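Aldolase (Escherichia coli, PDB 6VOP) is a putative class II aldolase with a class II aldolase and adducin N-terminal domain, of undetermined function. Local coordinates at residues Ile18-Ser21 against Phe22-Gly26; Cys170-Ser173 against Leu174-Ala178. The protein carries 2 engineered substitutions. All coordinates share one frame; numbering follows the deposited sequence.

Contact 1: residues Ile18-Ser21 against Phe22-Gly26; sequences IASS and FFQRG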
ATOM      1  N   ILE A  18       4.766  10.500 -14.116  1.00 31.86           N
ATOM      2  CA  ILE A  18       5.097   9.098 -13.883  1.00 30.61           C
ATOM      3  C   ILE A  18       5.924   8.943 -12.611  1.00 30.53           C
ATOM      4  O   ILE A  18       5.740   7.986 -11.847  1.00 26.02           O
ATOM      5  CB  ILE A  18       5.820   8.519 -15.115  1.00 34.48           C
ATOM      6  CG1 ILE A  18       4.823   8.290 -16.253  1.00 30.86           C
ATOM      7  CG2 ILE A  18       6.541   7.226 -14.770  1.00 22.38           C
ATOM      8  CD1 ILE A  18       5.397   7.520 -17.417  1.00 29.60           C
ATOM      9  N   ALA A  19       6.838   9.883 -12.355  1.00 27.09           N
ATOM     10  CA  ALA A  19       7.644   9.820 -11.139  1.00 27.15           C
ATOM     11  C   ALA A  19       6.769   9.905  -9.896  1.00 29.67           C
ATOM     12  O   ALA A  19       6.949   9.140  -8.941  1.00 30.87           O
ATOM     13  CB  ALA A  19       8.687  10.936 -11.138  1.00 30.60           C
ATOM     14  N   SER A  20       5.811  10.836  -9.895  1.00 34.51           N
ATOM     15  CA  SER A  20       4.916  10.971  -8.751  1.00 38.89           C
ATOM     16  C   SER A  20       4.110   9.696  -8.534  1.00 33.56           C
ATOM     17  O   SER A  20       3.897   9.272  -7.392  1.00 28.26           O
ATOM     18  CB  SER A  20       3.994  12.172  -8.959  1.00 33.11           C
ATOM     19  OG  SER A  20       2.972  12.209  -7.983  1.00 51.69           O
ATOM     20  N   SER A  21       3.663   9.063  -9.619  1.00 28.30           N
ATOM     21  CA  SER A  21       2.921   7.812  -9.503  1.00 28.14           C
ATOM     22  C   SER A  21       3.745   6.737  -8.804  1.00 33.83           C
ATOM     23  O   SER A  21       3.241   6.038  -7.919  1.00 33.05           O
ATOM     24  CB  SER A  21       2.484   7.343 -10.891  1.00 28.32           C
ATOM     25  OG  SER A  21       1.642   6.212 -10.799  1.00 35.12           O
ATOM     26  N   PHE A  22       5.014   6.590  -9.192  1.00 31.41           N
ATOM     27  CA  PHE A  22       5.884   5.625  -8.528  1.00 24.01           C
ATOM     28  C   PHE A  22       6.028   5.941  -7.045  1.00 31.70           C
ATOM     29  O   PHE A  22       6.072   5.031  -6.208  1.00 32.28           O
ATOM     30  CB  PHE A  22       7.256   5.608  -9.199  1.00 22.49           C
ATOM     31  CG  PHE A  22       7.302   4.809 -10.466  1.00 26.97           C
ATOM     32  CD1 PHE A  22       6.619   3.608 -10.571  1.00 34.19           C
ATOM     33  CD2 PHE A  22       8.031   5.259 -11.554  1.00 23.50           C
ATOM     34  CE1 PHE A  22       6.661   2.871 -11.741  1.00 41.88           C
ATOM     35  CE2 PHE A  22       8.078   4.529 -12.724  1.00 29.94           C
ATOM     36  CZ  PHE A  22       7.391   3.333 -12.818  1.00 37.33           C
ATOM     37  N   PHE A  23       6.093   7.227  -6.701  1.00 29.88           N
ATOM     38  CA  PHE A  23       6.322   7.616  -5.314  1.00 29.35           C
ATOM     39  C   PHE A  23       5.089   7.364  -4.454  1.00 36.25           C
ATOM     40  O   PHE A  23       5.201   6.822  -3.347  1.00 43.65           O
ATOM     41  CB  PHE A  23       6.740   9.085  -5.258  1.00 28.13           C
ATOM     42  CG  PHE A  23       7.021   9.592  -3.869  1.00 29.66           C
ATOM     43  CD1 PHE A  23       8.264   9.408  -3.287  1.00 36.56           C
ATOM     44  CD2 PHE A  23       6.048  10.272  -3.156  1.00 28.93           C
ATOM     45  CE1 PHE A  23       8.524   9.881  -2.014  1.00 34.33           C
ATOM     46  CE2 PHE A  23       6.304  10.746  -1.888  1.00 30.23           C
ATOM     47  CZ  PHE A  23       7.542  10.552  -1.317  1.00 29.07           C
ATOM     48  N   GLN A  24       3.902   7.741  -4.947  1.00 29.92           N
ATOM     49  CA  GLN A  24       2.690   7.598  -4.144  1.00 38.19           C
ATOM     50  C   GLN A  24       2.289   6.137  -3.970  1.00 31.75           C
ATOM     51  O   GLN A  24       1.619   5.796  -2.989  1.00 33.70           O
ATOM     52  CB  GLN A  24       1.538   8.393  -4.766  1.00 33.78           C
ATOM     53  CG  GLN A  24       1.878   9.844  -5.091  1.00 58.28           C
ATOM     54  CD  GLN A  24       0.771  10.556  -5.856  1.00 62.73           C
ATOM     55  OE1 GLN A  24      -0.098  11.196  -5.262  1.00 68.16           O
ATOM     56  NE2 GLN A  24       0.798  10.444  -7.180  1.00 60.08           N
ATOM     57  N   ARG A  25       2.685   5.264  -4.891  1.00 36.50           N
ATOM     58  CA  ARG A  25       2.298   3.862  -4.843  1.00 34.43           C
ATOM     59  C   ARG A  25       3.361   2.975  -4.209  1.00 35.69           C
ATOM     60  O   ARG A  25       3.210   1.749  -4.207  1.00 51.99           O
ATOM     61  CB  ARG A  25       1.960   3.362  -6.250  1.00 34.77           C
ATOM     62  CG  ARG A  25       0.755   4.051  -6.873  1.00 31.19           C
ATOM     63  CD  ARG A  25       0.456   3.476  -8.243  1.00 30.25           C
ATOM     64  NE  ARG A  25       1.586   3.648  -9.150  1.00 30.06           N
ATOM     65  CZ  ARG A  25       1.916   2.786 -10.105  1.00 34.14           C
ATOM     66  NH1 ARG A  25       1.200   1.683 -10.280  1.00 31.02           N
ATOM     67  NH2 ARG A  25       2.960   3.028 -10.885  1.00 40.52           N
ATOM     68  N   GLY A  26       4.427   3.562  -3.669  1.00 37.12           N
ATOM     69  CA  GLY A  26       5.411   2.821  -2.912  1.00 39.38           C
ATOM     70  C   GLY A  26       6.546   2.221  -3.713  1.00 41.87           C
ATOM     71  O   GLY A  26       7.360   1.484  -3.140  1.00 54.89           O
TER
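Ile18 and Phe22, one helical turn apart, form the tightly packed side of this contact: their side chains run alongside each other in the same direction, and the methyl CG2 of Ile18 lies 3.7 Å from CE2 of the Phe22 ring. Both residues are buried, with Phe22 continuing onto Val97 and Leu99 of strand 95-99. Along the same turns the helix keeps its regular bonds, Phe22 N reaching Ile18 O at 3.1 Å and Gln24 N reaching Ser20 O at 2.9 Å. The last turn of helix 7-24 closes in a Schellman motif, with Gly26 at positive phi (88°) as C-prime residue, Tyr27 N bonded to Phe22 O and a weak bond from Gly26 N to Phe23 O. The looser, more polar side carries Gln24, which is exposed; its NE2 makes a weak hydrogen bond to Ser20 O, at 3.3 Å. Ser21 O is gripped twice by Arg25, from opposite faces of the carbonyl plane: by N at 3.2 Å and by NE at 3.2 Å. A bend at chi3 (-60°) turns the arginine back over this carbonyl, NE standing 67° out of its plane, while NH1 is engaged in a salt bridge with Glu182.

Contact 2: residues Cys170-Ser173 against Leu174-Ala178; sequences CGES and LQEAA
Ser173 and Glu176 meet in a local N-cap contact, at the junction where strand 166-171 of the central sheet turns into helix 174-194. The evidence is the bond from Glu176 N to Ser173 OG, 3.1 Å long with an N-H...O angle of 155°. With chi1 at 73° the hydroxyl sits between the serine's own backbone N and carbonyl carbon, which brings it over the first turn to take up an amide that has no earlier helical carbonyl to bond. The carbonyl of Ser173 starts the helical pattern proper, accepting from Ala177 N at 2.8 Å in a nearly straight bond. The extended Glu176 side chain reaches back to the turn just after the strand, where its OE1 accepts a weak hydrogen bond at 3.2 Å from Glu172 N, the amide one residue before the N-cap. The two glutamate side chains lie alongside each other with carboxylate planes 72° apart; Glu172 OE1 and Glu176 OE2 are 4.6 Å from each other, probably a mildly unfavourable proximity of like charges. On the buried side Ala177 CB rests 3.6 Å from Cys170 C. Gly171 passes directly by the helix, its CA 4.1 Å from that of Ala177, and Leu174 packs on Ala95 and Val97 of strand 95-99.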
ATOM      1  N   CYS A 170      14.491  -0.853 -19.070  1.00 24.74           N
ATOM      2  CA  CYS A 170      14.489  -0.003 -20.252  1.00 32.42           C
ATOM      3  C   CYS A 170      13.153  -0.126 -20.977  1.00 27.29           C
ATOM      4  O   CYS A 170      12.292  -0.935 -20.621  1.00 31.48           O
ATOM      5  CB  CYS A 170      15.643  -0.374 -21.188  1.00 39.28           C
ATOM      6  SG  CYS A 170      17.292  -0.189 -20.485  1.00 49.12           S
ATOM      7  N   GLY A 171      12.993   0.684 -22.016  1.00 26.44           N
ATOM      8  CA  GLY A 171      11.792   0.640 -22.826  1.00 27.81           C
ATOM      9  C   GLY A 171      11.918   1.564 -24.013  1.00 35.26           C
ATOM     10  O   GLY A 171      12.752   2.476 -24.031  1.00 38.93           O
ATOM     11  N   GLU A 172      11.080   1.308 -25.017  1.00 38.27           N
ATOM     12  CA  GLU A 172      11.013   2.166 -26.192  1.00 40.80           C
ATOM     13  C   GLU A 172      10.232   3.448 -25.931  1.00 40.26           C
ATOM     14  O   GLU A 172      10.111   4.283 -26.834  1.00 34.34           O
ATOM     15  CB  GLU A 172      10.406   1.396 -27.369  1.00 52.98           C
ATOM     16  CG  GLU A 172      11.161   0.107 -27.700  1.00 63.07           C
ATOM     17  CD  GLU A 172      10.736  -0.520 -29.022  1.00 67.33           C
ATOM     18  OE1 GLU A 172      10.615  -1.763 -29.078  1.00 59.95           O
ATOM     19  OE2 GLU A 172      10.530   0.226 -30.004  1.00 65.85           O
ATOM     20  N   SER A 173       9.706   3.612 -24.720  1.00 37.75           N
ATOM     21  CA  SER A 173       9.070   4.842 -24.273  1.00 36.52           C
ATOM     22  C   SER A 173       9.052   4.815 -22.753  1.00 40.18           C
ATOM     23  O   SER A 173       9.174   3.753 -22.138  1.00 43.10           O
ATOM     24  CB  SER A 173       7.652   4.993 -24.837  1.00 38.65           C
ATOM     25  OG  SER A 173       6.747   4.102 -24.209  1.00 36.98           O
ATOM     26  N   LEU A 174       8.908   6.001 -22.151  1.00 38.84           N
ATOM     27  CA  LEU A 174       8.883   6.075 -20.693  1.00 30.73           C
ATOM     28  C   LEU A 174       7.714   5.286 -20.122  1.00 31.00           C
ATOM     29  O   LEU A 174       7.856   4.602 -19.102  1.00 32.59           O
ATOM     30  CB  LEU A 174       8.823   7.530 -20.231  1.00 32.09           C
ATOM     31  CG  LEU A 174       8.928   7.716 -18.714  1.00 32.66           C
ATOM     32  CD1 LEU A 174      10.179   7.038 -18.176  1.00 28.02           C
ATOM     33  CD2 LEU A 174       8.911   9.188 -18.342  1.00 34.23           C
ATOM     34  N   GLN A 175       6.551   5.363 -20.772  1.00 32.14           N
ATOM     35  CA  GLN A 175       5.408   4.573 -20.328  1.00 36.16           C
ATOM     36  C   GLN A 175       5.707   3.082 -20.422  1.00 40.52           C
ATOM     37  O   GLN A 175       5.360   2.314 -19.516  1.00 37.27           O
ATOM     38  CB  GLN A 175       4.171   4.933 -21.153  1.00 42.53           C
ATOM     39  CG  GLN A 175       2.867   4.374 -20.600  1.00 54.01           C
ATOM     40  CD  GLN A 175       2.439   5.048 -19.309  1.00 60.15           C
ATOM     41  OE1 GLN A 175       2.159   6.248 -19.282  1.00 60.99           O
ATOM     42  NE2 GLN A 175       2.384   4.276 -18.230  1.00 55.73           N
ATOM     43  N   GLU A 176       6.366   2.657 -21.502  1.00 38.97           N
ATOM     44  CA  GLU A 176       6.690   1.244 -21.659  1.00 37.90           C
ATOM     45  C   GLU A 176       7.683   0.788 -20.597  1.00 36.25           C
ATOM     46  O   GLU A 176       7.505  -0.271 -19.984  1.00 39.36           O
ATOM     47  CB  GLU A 176       7.243   0.980 -23.059  1.00 43.45           C
ATOM     48  CG  GLU A 176       7.330  -0.495 -23.404  1.00 53.50           C
ATOM     49  CD  GLU A 176       8.179  -0.757 -24.629  1.00 64.36           C
ATOM     50  OE1 GLU A 176       9.287  -1.316 -24.479  1.00 53.07           O
ATOM     51  OE2 GLU A 176       7.735  -0.402 -25.742  1.00 78.17           O
ATOM     52  N   ALA A 177       8.736   1.575 -20.365  1.00 43.42           N
ATOM     53  CA  ALA A 177       9.712   1.216 -19.343  1.00 26.24           C
ATOM     54  C   ALA A 177       9.094   1.227 -17.950  1.00 39.94           C
ATOM     55  O   ALA A 177       9.471   0.415 -17.099  1.00 43.50           O
ATOM     56  CB  ALA A 177      10.911   2.161 -19.401  1.00 25.73           C
ATOM     57  N   ALA A 178       8.147   2.134 -17.699  1.00 32.15           N
ATOM     58  CA  ALA A 178       7.458   2.138 -16.414  1.00 33.76           C
ATOM     59  C   ALA A 178       6.595   0.893 -16.254  1.00 36.32           C
ATOM     60  O   ALA A 178       6.623   0.234 -15.208  1.00 27.43           O
ATOM     61  CB  ALA A 178       6.611   3.403 -16.272  1.00 28.02           C
TER

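Overall arrangement
Contact 1 lies at the C-terminal end of helix 7-24 and contact 2 at the N-terminal start of helix 174-194, both inside the class II aldolase and adducin N-terminal domain. Although contact 1 comes far earlier in the chain, their centres are about 15 Å apart and they touch: Phe22 CZ is 3.5 Å from Ala178 CB, and Ile18 CD1 is 3.8 Å from Leu174 CG. Strand 95-99, adjacent to strand 166-171 in the mixed sheet, packs against both through Val97. The two helices thus pack together over the sheet, joining N- and C-terminal parts of the chain, while Phe23 of contact 1 and Gln175 of contact 2 also reach neighbouring subunits of the tetramer.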